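Local coordinates for protein ABC-type amino acid transport system, periplasmic component (Caldanaerobacter subterraneus subsp. tengcongensis MB4, PDB 4YMX) that binds arginine as the substrate-binding component of a bacterial amino acid ABC transporter, at residues E158-K163 with A189-D194; A74-V79 with V237-K242; K84-K89 with G98-V103; S136-S139 with D143-V146. One frame throughout, in Å; residues are numbered along the deposited sequence. Where two conformers were deposited one is given.

Interaction 1: residues E158-K163 with A189-D194. With ARG (arginine), chain C.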
loop_
_atom_site.group_PDB
_atom_site.type_symbol
_atom_site.label_atom_id
_atom_site.label_comp_id
_atom_site.label_asym_id
_atom_site.label_seq_id
_atom_site.Cartn_x
_atom_site.Cartn_y
_atom_site.Cartn_z
ATOM N N GLU A 158 8.926 -6.396 1.183
ATOM C CA GLU A 158 9.530 -7.695 1.458
ATOM C C GLU A 158 10.629 -8.035 0.444
ATOM O O GLU A 158 11.705 -8.503 0.816
ATOM C CB GLU A 158 8.444 -8.768 1.467
ATOM C CG GLU A 158 8.954 -10.202 1.587
ATOM C CD GLU A 158 7.820 -11.185 1.633
ATOM O OE1 GLU A 158 7.021 -11.210 0.668
ATOM O OE2 GLU A 158 7.702 -11.915 2.639
ATOM N N GLU A 159 10.360 -7.789 -0.835
ATOM C CA GLU A 159 11.365 -7.985 -1.882
ATOM C C GLU A 159 12.646 -7.199 -1.592
ATOM O O GLU A 159 13.762 -7.705 -1.768
ATOM C CB GLU A 159 10.785 -7.551 -3.226
ATOM C CG GLU A 159 11.720 -7.723 -4.397
ATOM C CD GLU A 159 11.114 -7.231 -5.697
ATOM O OE1 GLU A 159 9.867 -7.244 -5.823
ATOM O OE2 GLU A 159 11.887 -6.819 -6.587
ATOM N N ALA A 160 12.482 -5.959 -1.140
ATOM C CA ALA A 160 13.626 -5.108 -0.836
ATOM C C ALA A 160 14.422 -5.672 0.341
ATOM O O ALA A 160 15.660 -5.753 0.294
ATOM C CB ALA A 160 13.160 -3.681 -0.551
ATOM N N ALA A 161 13.717 -6.077 1.393
ATOM C CA ALA A 161 14.387 -6.581 2.592
ATOM C C ALA A 161 15.127 -7.888 2.342
ATOM O O ALA A 161 16.162 -8.143 2.969
ATOM C CB ALA A 161 13.395 -6.739 3.734
ATOM N N LYS A 162 14.616 -8.706 1.421
ATOM C CA LYS A 162 15.227 -10.009 1.137
ATOM C C LYS A 162 16.638 -9.887 0.576
ATOM O O LYS A 162 17.408 -10.848 0.613
ATOM C CB LYS A 162 14.364 -10.820 0.172
ATOM C CG LYS A 162 13.192 -11.515 0.819
ATOM C CD LYS A 162 12.382 -12.268 -0.235
ATOM C CE LYS A 162 11.278 -13.103 0.387
ATOM N NZ LYS A 162 10.478 -13.796 -0.665
ATOM N N LYS A 163 16.972 -8.711 0.061
ATOM C CA LYS A 163 18.286 -8.482 -0.533
ATOM C C LYS A 163 19.353 -8.102 0.492
ATOM O O LYS A 163 20.544 -8.062 0.173
ATOM C CB LYS A 163 18.188 -7.430 -1.637
ATOM C CG LYS A 163 17.382 -7.917 -2.826
ATOM C CD LYS A 163 17.341 -6.893 -3.949
ATOM C CE LYS A 163 16.391 -5.757 -3.619
ATOM N NZ LYS A 163 16.331 -4.747 -4.711
ATOM N N ALA A 189 14.016 -3.293 12.621
ATOM C CA ALA A 189 13.605 -2.284 11.656
ATOM C C ALA A 189 12.402 -2.779 10.876
ATOM O O ALA A 189 12.109 -3.975 10.870
ATOM C CB ALA A 189 14.751 -1.974 10.695
ATOM N N ILE A 190 11.697 -1.844 10.250
ATOM C CA ILE A 190 10.609 -2.151 9.331
ATOM C C ILE A 190 10.971 -1.590 7.955
ATOM O O ILE A 190 11.558 -0.517 7.864
ATOM C CB ILE A 190 9.310 -1.453 9.772
ATOM C CG1 ILE A 190 8.915 -1.852 11.193
ATOM C CG2 ILE A 190 8.171 -1.734 8.793
ATOM C CD1 ILE A 190 7.801 -0.969 11.765
ATOM N N VAL A 191 10.612 -2.292 6.884
ATOM C CA VAL A 191 10.663 -1.688 5.553
ATOM C C VAL A 191 9.242 -1.476 5.064
ATOM O O VAL A 191 8.441 -2.413 5.045
ATOM C CB VAL A 191 11.435 -2.561 4.535
ATOM C CG1 VAL A 191 11.384 -1.933 3.146
ATOM C CG2 VAL A 191 12.883 -2.738 4.981
ATOM N N VAL A 192 8.923 -0.241 4.688
ATOM C CA VAL A 192 7.554 0.136 4.344
ATOM C C VAL A 192 7.603 1.445 3.574
ATOM O O VAL A 192 8.621 2.128 3.600
ATOM C CB VAL A 192 6.679 0.248 5.633
ATOM C CG1 VAL A 192 7.070 1.470 6.455
ATOM C CG2 VAL A 192 5.185 0.264 5.304
ATOM N N GLU A 193 6.529 1.783 2.865
ATOM C CA GLU A 193 6.506 3.013 2.094
ATOM C C GLU A 193 6.520 4.248 2.981
ATOM O O GLU A 193 5.940 4.259 4.075
ATOM C CB GLU A 193 5.312 3.037 1.139
ATOM C CG GLU A 193 5.653 2.518 -0.234
ATOM C CD GLU A 193 4.621 1.558 -0.761
ATOM O OE1 GLU A 193 4.747 0.349 -0.501
ATOM O OE2 GLU A 193 3.689 2.020 -1.446
ATOM N N ASP A 194 7.181 5.282 2.475
ATOM C CA ASP A 194 7.397 6.543 3.180
ATOM C C ASP A 194 6.108 7.179 3.690
ATOM O O ASP A 194 5.994 7.534 4.859
ATOM C CB ASP A 194 8.105 7.521 2.230
ATOM C CG ASP A 194 8.470 8.840 2.894
ATOM O OD1 ASP A 194 8.725 8.855 4.112
ATOM O OD2 ASP A 194 8.514 9.864 2.174
HETATM N N ARG C . 3.481 -0.958 -2.641
HETATM C CA ARG C . 3.831 -2.252 -1.996
HETATM C C ARG C . 3.469 -3.417 -2.899
HETATM O O ARG C . 2.830 -3.235 -3.934
HETATM C CB ARG C . 3.110 -2.389 -0.655
HETATM C CG ARG C . 1.606 -2.222 -0.743
HETATM C CD ARG C . 0.919 -2.637 0.549
HETATM N NE ARG C . -0.460 -2.175 0.581
HETATM C CZ ARG C . -1.301 -2.386 1.586
HETATM N NH1 ARG C . -0.921 -3.062 2.657
HETATM N NH2 ARG C . -2.534 -1.921 1.510
HETATM O OXT ARG C . 3.814 -4.562 -2.609
#

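Interaction 2: residues A74-V79 with V237-K242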
loop_
_atom_site.group_PDB
_atom_site.type_symbol
_atom_site.label_atom_id
_atom_site.label_comp_id
_atom_site.label_asym_id
_atom_site.label_seq_id
_atom_site.Cartn_x
_atom_site.Cartn_y
_atom_site.Cartn_z
ATOM N N ALA A 74 -16.666 3.727 -9.138
ATOM C CA ALA A 74 -18.024 3.225 -8.939
ATOM C C ALA A 74 -19.047 4.211 -9.494
ATOM O O ALA A 74 -20.045 3.798 -10.088
ATOM C CB ALA A 74 -18.286 2.960 -7.478
ATOM N N LYS A 75 -18.796 5.506 -9.311
ATOM C CA LYS A 75 -19.716 6.533 -9.796
ATOM C C LYS A 75 -19.762 6.622 -11.319
ATOM O O LYS A 75 -20.844 6.791 -11.902
ATOM C CB LYS A 75 -19.420 7.887 -9.156
ATOM C CG LYS A 75 -19.885 7.949 -7.712
ATOM C CD LYS A 75 -20.002 9.378 -7.207
ATOM C CE LYS A 75 -20.215 9.413 -5.701
ATOM N NZ LYS A 75 -19.043 10.019 -5.011
ATOM N N LYS A 76 -18.607 6.480 -11.964
ATOM C CA LYS A 76 -18.551 6.409 -13.424
ATOM C C LYS A 76 -19.360 5.229 -13.951
ATOM O O LYS A 76 -20.072 5.340 -14.954
ATOM C CB LYS A 76 -17.099 6.297 -13.894
ATOM C CG LYS A 76 -16.918 6.316 -15.406
ATOM C CD LYS A 76 -17.394 7.620 -16.034
ATOM C CE LYS A 76 -16.945 7.699 -17.486
ATOM N NZ LYS A 76 -17.336 8.980 -18.135
ATOM N N LEU A 77 -19.265 4.097 -13.263
ATOM C CA LEU A 77 -19.971 2.892 -13.689
ATOM C C LEU A 77 -21.454 2.904 -13.311
ATOM O O LEU A 77 -22.233 2.102 -13.832
ATOM C CB LEU A 77 -19.304 1.653 -13.085
ATOM C CG LEU A 77 -17.897 1.289 -13.573
ATOM C CD1 LEU A 77 -17.286 0.247 -12.644
ATOM C CD2 LEU A 77 -17.937 0.767 -15.000
ATOM N N GLY A 78 -21.837 3.804 -12.406
ATOM C CA GLY A 78 -23.203 3.871 -11.906
ATOM C C GLY A 78 -23.577 2.673 -11.051
ATOM O O GLY A 78 -24.703 2.171 -11.126
ATOM N N VAL A 79 -22.633 2.209 -10.235
ATOM C CA VAL A 79 -22.863 1.039 -9.394
ATOM C C VAL A 79 -22.477 1.306 -7.943
ATOM O O VAL A 79 -21.789 2.284 -7.636
ATOM C CB VAL A 79 -22.069 -0.194 -9.890
ATOM C CG1 VAL A 79 -22.519 -0.604 -11.292
ATOM C CG2 VAL A 79 -20.576 0.094 -9.874
ATOM N N VAL A 237 -11.267 2.272 -15.643
ATOM C CA VAL A 237 -10.372 2.698 -14.573
ATOM C C VAL A 237 -9.365 3.720 -15.096
ATOM O O VAL A 237 -9.144 4.766 -14.467
ATOM C CB VAL A 237 -9.651 1.500 -13.906
ATOM C CG1 VAL A 237 -8.551 1.984 -12.954
ATOM C CG2 VAL A 237 -10.651 0.649 -13.152
ATOM N N ASN A 238 -8.768 3.449 -16.223
ATOM C CA ASN A 238 -7.811 4.366 -16.792
ATOM C C ASN A 238 -8.434 5.681 -17.178
ATOM O O ASN A 238 -7.837 6.676 -16.980
ATOM C CB ASN A 238 -7.094 3.752 -17.991
ATOM C CG ASN A 238 -5.965 2.861 -17.596
ATOM O OD1 ASN A 238 -5.376 3.020 -16.568
ATOM N ND2 ASN A 238 -5.652 1.960 -18.450
ATOM N N GLU A 239 -9.647 5.644 -17.705
ATOM C CA GLU A 239 -10.377 6.873 -18.015
ATOM C C GLU A 239 -10.658 7.696 -16.758
ATOM O O GLU A 239 -10.528 8.920 -16.764
ATOM C CB GLU A 239 -11.694 6.558 -18.741
ATOM C CG GLU A 239 -11.537 6.022 -20.163
ATOM C CD GLU A 239 -12.862 5.609 -20.786
ATOM O OE1 GLU A 239 -13.902 6.211 -20.443
ATOM O OE2 GLU A 239 -12.866 4.674 -21.616
ATOM N N VAL A 240 -11.053 7.030 -15.679
ATOM C CA VAL A 240 -11.375 7.732 -14.437
ATOM C C VAL A 240 -10.130 8.365 -13.824
ATOM O O VAL A 240 -10.172 9.515 -13.384
ATOM C CB VAL A 240 -12.066 6.790 -13.421
ATOM C CG1 VAL A 240 -12.126 7.428 -12.040
ATOM C CG2 VAL A 240 -13.460 6.422 -13.924
ATOM N N ILE A 241 -9.023 7.627 -13.811
ATOM C CA ILE A 241 -7.766 8.185 -13.312
ATOM C C ILE A 241 -7.367 9.408 -14.136
ATOM O O ILE A 241 -7.006 10.444 -13.581
ATOM C CB ILE A 241 -6.631 7.153 -13.313
ATOM C CG1 ILE A 241 -6.950 6.042 -12.313
ATOM C CG2 ILE A 241 -5.293 7.823 -12.972
ATOM C CD1 ILE A 241 -6.016 4.854 -12.411
ATOM N N LYS A 242 -7.456 9.296 -15.457
ATOM C CA LYS A 242 -7.143 10.435 -16.319
ATOM C C LYS A 242 -8.071 11.613 -16.044
ATOM O O LYS A 242 -7.617 12.757 -15.930
ATOM C CB LYS A 242 -7.194 10.023 -17.793
ATOM C CG LYS A 242 -5.846 9.593 -18.347
ATOM C CD LYS A 242 -5.852 9.570 -19.873
ATOM C CE LYS A 242 -4.477 9.224 -20.436
ATOM N NZ LYS A 242 -3.513 10.359 -20.349
#

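Interaction 3: residues K84-K89 with G98-V103. With ARG (arginine), chain C.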
loop_
_atom_site.group_PDB
_atom_site.type_symbol
_atom_site.label_atom_id
_atom_site.label_comp_id
_atom_site.label_asym_id
_atom_site.label_seq_id
_atom_site.Cartn_x
_atom_site.Cartn_y
_atom_site.Cartn_z
ATOM N N LYS A 84 -13.993 -5.325 0.236
ATOM C CA LYS A 84 -13.573 -6.453 1.065
ATOM C C LYS A 84 -12.168 -6.194 1.601
ATOM O O LYS A 84 -11.221 -6.054 0.826
ATOM C CB LYS A 84 -13.583 -7.754 0.263
ATOM C CG LYS A 84 -14.962 -8.226 -0.196
ATOM C CD LYS A 84 -14.842 -9.549 -0.936
ATOM C CE LYS A 84 -16.196 -10.088 -1.372
ATOM N NZ LYS A 84 -16.066 -11.378 -2.122
ATOM N N ASP A 85 -12.040 -6.142 2.921
ATOM C CA ASP A 85 -10.741 -5.976 3.573
ATOM C C ASP A 85 -10.129 -7.352 3.824
ATOM O O ASP A 85 -10.781 -8.253 4.375
ATOM C CB ASP A 85 -10.919 -5.200 4.877
ATOM C CG ASP A 85 -9.610 -4.793 5.516
ATOM O OD1 ASP A 85 -9.653 -4.355 6.682
ATOM O OD2 ASP A 85 -8.544 -4.902 4.878
ATOM N N MET A 86 -8.899 -7.539 3.356
ATOM C CA MET A 86 -8.196 -8.801 3.522
ATOM C C MET A 86 -6.690 -8.557 3.603
ATOM O O MET A 86 -6.207 -7.468 3.263
ATOM C CB MET A 86 -8.514 -9.745 2.358
ATOM C CG MET A 86 -7.953 -9.276 1.022
ATOM S SD MET A 86 -8.505 -10.282 -0.365
ATOM C CE MET A 86 -10.193 -9.731 -0.506
ATOM N N ASP A 87 -5.957 -9.572 4.046
ATOM C CA ASP A 87 -4.501 -9.512 4.054
ATOM C C ASP A 87 -3.988 -9.177 2.662
ATOM O O ASP A 87 -4.504 -9.697 1.675
ATOM C CB ASP A 87 -3.908 -10.848 4.506
ATOM C CG ASP A 87 -4.236 -11.187 5.950
ATOM O OD1 ASP A 87 -4.497 -10.274 6.759
ATOM O OD2 ASP A 87 -4.212 -12.391 6.277
ATOM N N PHE A 88 -3.005 -8.284 2.579
ATOM C CA PHE A 88 -2.488 -7.854 1.276
ATOM C C PHE A 88 -2.111 -9.032 0.373
ATOM O O PHE A 88 -2.410 -9.039 -0.830
ATOM C CB PHE A 88 -1.287 -6.922 1.446
ATOM C CG PHE A 88 -0.722 -6.423 0.138
ATOM C CD1 PHE A 88 -1.233 -5.285 -0.474
ATOM C CD2 PHE A 88 0.317 -7.101 -0.490
ATOM C CE1 PHE A 88 -0.716 -4.832 -1.688
ATOM C CE2 PHE A 88 0.837 -6.653 -1.689
ATOM C CZ PHE A 88 0.329 -5.504 -2.284
ATOM N N LYS A 89 -1.479 -10.045 0.962
ATOM C CA LYS A 89 -1.041 -11.221 0.216
ATOM C C LYS A 89 -2.174 -11.979 -0.498
ATOM O O LYS A 89 -1.917 -12.707 -1.462
ATOM C CB LYS A 89 -0.294 -12.183 1.151
ATOM C CG LYS A 89 -1.196 -12.840 2.180
ATOM C CD LYS A 89 -0.397 -13.668 3.174
ATOM C CE LYS A 89 -1.336 -14.477 4.048
ATOM N NZ LYS A 89 -0.583 -15.282 5.063
ATOM N N GLY A 98 -11.838 -14.159 -9.033
ATOM C CA GLY A 98 -13.081 -13.443 -9.259
ATOM C C GLY A 98 -13.848 -13.090 -8.000
ATOM O O GLY A 98 -15.022 -12.718 -8.070
ATOM N N ARG A 99 -13.192 -13.199 -6.848
ATOM C CA ARG A 99 -13.818 -12.837 -5.579
ATOM C C ARG A 99 -13.903 -11.317 -5.398
ATOM O O ARG A 99 -14.687 -10.827 -4.589
ATOM C CB ARG A 99 -13.076 -13.473 -4.399
ATOM C CG ARG A 99 -13.149 -15.003 -4.373
ATOM C CD ARG A 99 -12.742 -15.559 -3.014
ATOM N NE ARG A 99 -11.322 -15.355 -2.743
ATOM C CZ ARG A 99 -10.366 -16.217 -3.077
ATOM N NH1 ARG A 99 -10.673 -17.351 -3.695
ATOM N NH2 ARG A 99 -9.101 -15.950 -2.789
ATOM N N VAL A 100 -13.077 -10.584 -6.142
ATOM C CA VAL A 100 -13.197 -9.126 -6.234
ATOM C C VAL A 100 -13.042 -8.762 -7.706
ATOM O O VAL A 100 -12.495 -9.551 -8.485
ATOM C CB VAL A 100 -12.135 -8.355 -5.388
ATOM C CG1 VAL A 100 -12.228 -8.717 -3.918
ATOM C CG2 VAL A 100 -10.736 -8.605 -5.915
ATOM N N ASP A 101 -13.524 -7.581 -8.088
ATOM C CA ASP A 101 -13.423 -7.107 -9.468
ATOM C C ASP A 101 -12.179 -6.257 -9.720
ATOM O O ASP A 101 -11.674 -6.190 -10.838
ATOM C CB ASP A 101 -14.655 -6.278 -9.834
ATOM C CG ASP A 101 -15.947 -7.038 -9.660
ATOM O OD1 ASP A 101 -16.022 -8.192 -10.130
ATOM O OD2 ASP A 101 -16.886 -6.482 -9.055
ATOM N N MET A 102 -11.701 -5.585 -8.679
ATOM C CA MET A 102 -10.510 -4.766 -8.787
ATOM C C MET A 102 -9.841 -4.693 -7.431
ATOM O O MET A 102 -10.479 -4.927 -6.397
ATOM C CB MET A 102 -10.828 -3.354 -9.308
ATOM C CG MET A 102 -11.661 -2.507 -8.359
ATOM S SD MET A 102 -11.985 -0.884 -9.065
ATOM C CE MET A 102 -13.109 -0.200 -7.850
ATOM N N VAL A 103 -8.550 -4.388 -7.455
ATOM C CA VAL A 103 -7.793 -4.179 -6.234
ATOM C C VAL A 103 -7.185 -2.787 -6.275
ATOM O O VAL A 103 -6.540 -2.404 -7.254
ATOM C CB VAL A 103 -6.675 -5.230 -6.063
ATOM C CG1 VAL A 103 -5.683 -4.799 -4.983
ATOM C CG2 VAL A 103 -7.268 -6.604 -5.757
HETATM N N ARG C . 3.481 -0.958 -2.641
HETATM C CA ARG C . 3.831 -2.252 -1.996
HETATM C C ARG C . 3.469 -3.417 -2.899
HETATM O O ARG C . 2.830 -3.235 -3.934
HETATM C CB ARG C . 3.110 -2.389 -0.655
HETATM C CG ARG C . 1.606 -2.222 -0.743
HETATM C CD ARG C . 0.919 -2.637 0.549
HETATM N NE ARG C . -0.460 -2.175 0.581
HETATM C CZ ARG C . -1.301 -2.386 1.586
HETATM N NH1 ARG C . -0.921 -3.062 2.657
HETATM N NH2 ARG C . -2.534 -1.921 1.510
HETATM O OXT ARG C . 3.814 -4.562 -2.609
#

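Interaction 4: residues S136-S139 with D143-V146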
loop_
_atom_site.group_PDB
_atom_site.type_symbol
_atom_site.label_atom_id
_atom_site.label_comp_id
_atom_site.label_asym_id
_atom_site.label_seq_id
_atom_site.Cartn_x
_atom_site.Cartn_y
_atom_site.Cartn_z
ATOM N N SER A 136 17.835 3.691 17.968
ATOM C CA SER A 136 18.358 2.530 17.262
ATOM C C SER A 136 19.838 2.697 16.946
ATOM O O SER A 136 20.283 3.794 16.618
ATOM C CB SER A 136 17.601 2.360 15.952
ATOM O OG SER A 136 18.176 1.345 15.144
ATOM N N PRO A 137 20.593 1.596 16.991
ATOM C CA PRO A 137 21.987 1.628 16.533
ATOM C C PRO A 137 22.120 1.612 15.009
ATOM O O PRO A 137 23.230 1.708 14.480
ATOM C CB PRO A 137 22.570 0.348 17.123
ATOM C CG PRO A 137 21.392 -0.597 17.168
ATOM C CD PRO A 137 20.201 0.270 17.511
ATOM N N ILE A 138 21.001 1.500 14.300
ATOM C CA ILE A 138 21.037 1.497 12.838
ATOM C C ILE A 138 21.010 2.919 12.285
ATOM O O ILE A 138 20.100 3.679 12.604
ATOM C CB ILE A 138 19.821 0.734 12.292
ATOM C CG1 ILE A 138 19.913 -0.737 12.692
ATOM C CG2 ILE A 138 19.704 0.907 10.773
ATOM C CD1 ILE A 138 18.628 -1.513 12.455
ATOM N N SER A 139 21.997 3.270 11.457
ATOM C CA SER A 139 22.073 4.603 10.848
ATOM C C SER A 139 22.067 4.551 9.332
ATOM O O SER A 139 21.675 5.511 8.663
ATOM C CB SER A 139 23.353 5.318 11.287
ATOM O OG SER A 139 23.372 5.558 12.674
ATOM N N ASP A 143 24.210 -1.179 8.032
ATOM C CA ASP A 143 23.863 -1.598 9.390
ATOM C C ASP A 143 22.702 -2.583 9.442
ATOM O O ASP A 143 22.442 -3.167 10.485
ATOM C CB ASP A 143 23.515 -0.390 10.266
ATOM C CG ASP A 143 24.623 0.645 10.327
ATOM O OD1 ASP A 143 25.790 0.333 10.001
ATOM O OD2 ASP A 143 24.316 1.786 10.723
ATOM N N LEU A 144 21.999 -2.760 8.328
ATOM C CA LEU A 144 20.872 -3.688 8.280
ATOM C C LEU A 144 21.298 -5.144 8.198
ATOM O O LEU A 144 20.479 -6.042 8.416
ATOM C CB LEU A 144 19.947 -3.369 7.106
ATOM C CG LEU A 144 19.285 -1.992 7.148
ATOM C CD1 LEU A 144 18.503 -1.766 5.871
ATOM C CD2 LEU A 144 18.383 -1.847 8.380
ATOM N N LYS A 145 22.568 -5.383 7.875
ATOM C CA LYS A 145 23.066 -6.757 7.793
ATOM C C LYS A 145 22.813 -7.522 9.085
ATOM O O LYS A 145 23.026 -6.994 10.180
ATOM C CB LYS A 145 24.563 -6.781 7.476
ATOM C CG LYS A 145 24.908 -6.254 6.108
ATOM C CD LYS A 145 26.401 -6.348 5.853
ATOM C CE LYS A 145 26.723 -5.772 4.492
ATOM N NZ LYS A 145 26.042 -4.456 4.324
ATOM N N VAL A 146 22.371 -8.773 8.940
ATOM C CA VAL A 146 22.142 -9.689 10.067
ATOM C C VAL A 146 21.012 -9.257 11.021
ATOM O O VAL A 146 20.826 -9.850 12.088
ATOM C CB VAL A 146 23.453 -9.975 10.888
ATOM C CG1 VAL A 146 23.359 -11.330 11.593
ATOM C CG2 VAL A 146 24.692 -9.959 9.992
#

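Interaction 1: residues E158-K163 with A189-D194
A small, wholly apolar contact joins helix 156-161 to the central strand 189-193 of one lobe, with A160 and A161 packed against V191 in the lobe's interior. The two methyl branches of V191 divide the work. CG2 lies 4.2 Å from A161 CB, while CG1 approaches A160 CB at 4.5 Å, a looser separation. With CG1 anti to the backbone N (chi1 176°), the fork opens toward two successive residues of the helix. Helix and strand belong to the alpha/beta lobe of a type II periplasmic binding protein: its five-stranded beta-sheet has strand 189-193 in the middle, and A161 also rests on V151 of the adjacent strand 148-152. Where the strand ends, E193 occupies the N-cap position of helix 194-201 and turns to the pocket. Its chain bends at chi2 (134°), and OE1 accepts a hydrogen bond of 2.8 Å from N of the bound arginine. OE2 of E193 lies 3.2 Å from the same N, but OE1 alone counts as bonded. Without the carboxylate of E193, as with an alanine here, the ligand's amino group would probably lose this acceptor and its negatively charged mate.

Interaction 2: residues A74-V79 with V237-K242
K76 starts its contact with V240 at the root of its side chain: CB lies 3.6 Å from V240 CG2. The next atom, CG, stays beside the same methyl at 3.8 Å, so a single branch of the valine takes both of the first methylenes. V240 holds CG2 anti to its own carbonyl carbon, and the two side chains run past one another in opposite senses. At chi2 (62°) the lysine chain bends, after which it runs extended past E239. CE comes within 4.5 Å of E239 OE1, nearer than the tip, NZ, which stops 5.0 Å from that oxygen. This is too far for a salt bridge, though the opposite charges would probably attract weakly. The contact therefore grades from a buried valine to an exposed, polar margin. It lies between two helices of one lobe: helix 65-77, in the beta-alpha-beta connection from strand 38-43 to its parallel neighbour 80-85, and helix 231-247. V240 reaches further along the first of these, touching A72 and I73, and K76 and L77 both touch V236. Just past K76 helix 65-77 stops in a Schellman motif. G78, with positive phi (68°), is its C-prime residue, and V79 N donates to A74 O over 3.0 Å.

Interaction 3: residues K84-K89 with G98-V103
Three torsion patterns set this contact: K84 is straight beyond CG, M86 bends at chi3 (74°), and V100 places CG1 anti to its carbonyl carbon, where both side chains can reach it. The outstretched lysine passes obliquely over the valine, its CD 4.1 Å from V100 CG1, and continues to R99. There NZ donates a hydrogen bond of 2.9 Å to R99 O. The C=O...N angle is 143° and the donor is tilted 16° from the carbonyl plane. R99 directly follows G98, the glycine of the Schellman motif that closes helix 91-96. M86 meets the same valine methyl tip to tip, with CE 4.1 Å from V100 CG1. These residues lie within a beta-alpha-beta crossover: strand 80-85 leads through helix 91-96 to strand 102-103, and the two strands lie parallel on either side of strand 38-43, whose V40 touches both K84 and V100. Beyond M86 the chain turns into the pocket at F88. CD of the bound arginine lies over one face of its ring, 3.5 Å from F88 CE1, while F88 CD1 is 3.4 Å from the ligand's NE. At the far end of the ring CZ is 3.6 Å from the ligand's OXT. Exchanging F88 for an alanine would take away this flat wall and is likely to leave the ligand's CD-NE section freer to shift. The ring also touches M107 and T155.

Interaction 4: residues S136-S139 with D143-V146
The I138 and L144 side chains lie nearly perpendicular, and the methyl L144 CD2 is set against two branches of the isoleucine. It lies 3.9 Å from I138 CG2 and 4.1 Å from I138 CD1, so the leucine tip bridges the near branch and the end of the longer one. M212 touches both side chains and extends this apolar patch. D143 approaches differently: it and I138 run alongside one another with reversed direction, D143 CB being 4.1 Å from I138 CG2. Its CG is anti to the carbonyl carbon (chi1 -57°), which carries the carboxylate beyond the isoleucine to the backbone of S139. D143 OD2 accepts from S139 N through its anti lone pair, over 2.8 Å and nearly straight (N-H...O 164°). The other oxygen, OD1, forms a salt bridge with K140, so the carboxylate is gripped from both of its oxygens and its rotation is probably restricted. The opposite end of the segment is fixed from within, since S136 OG takes a hydrogen bond of 3.0 Å from I138 N. Backbone and side chain thus close a compact bend between strands 128-133 and 148-152, one that begins with an ST turn at S136 and takes in the short 3-10 segment of D143 and L144.

Interactions 1 and 3 both touch the bound arginine, from opposite lobes: E193 meets its amino group, while F88 lies along its side chain and reaches its carboxylate end. Their centres are about 22 Å apart and their nearest atoms about 7 Å, so the ligand rather than direct contact connects them. Each lobe also holds an outlying contact. Interaction 4 touches interaction 1 by packing, I138 CD1 lying 4.3 Å from A189 CB. Interaction 2 approaches interaction 3 to about 5 Å between nearest atoms without touching, helix 65-77 leading on to strand 80-85. Interactions 2 and 4, with centres about 45 Å apart, lie on opposite sides of the chain's centre.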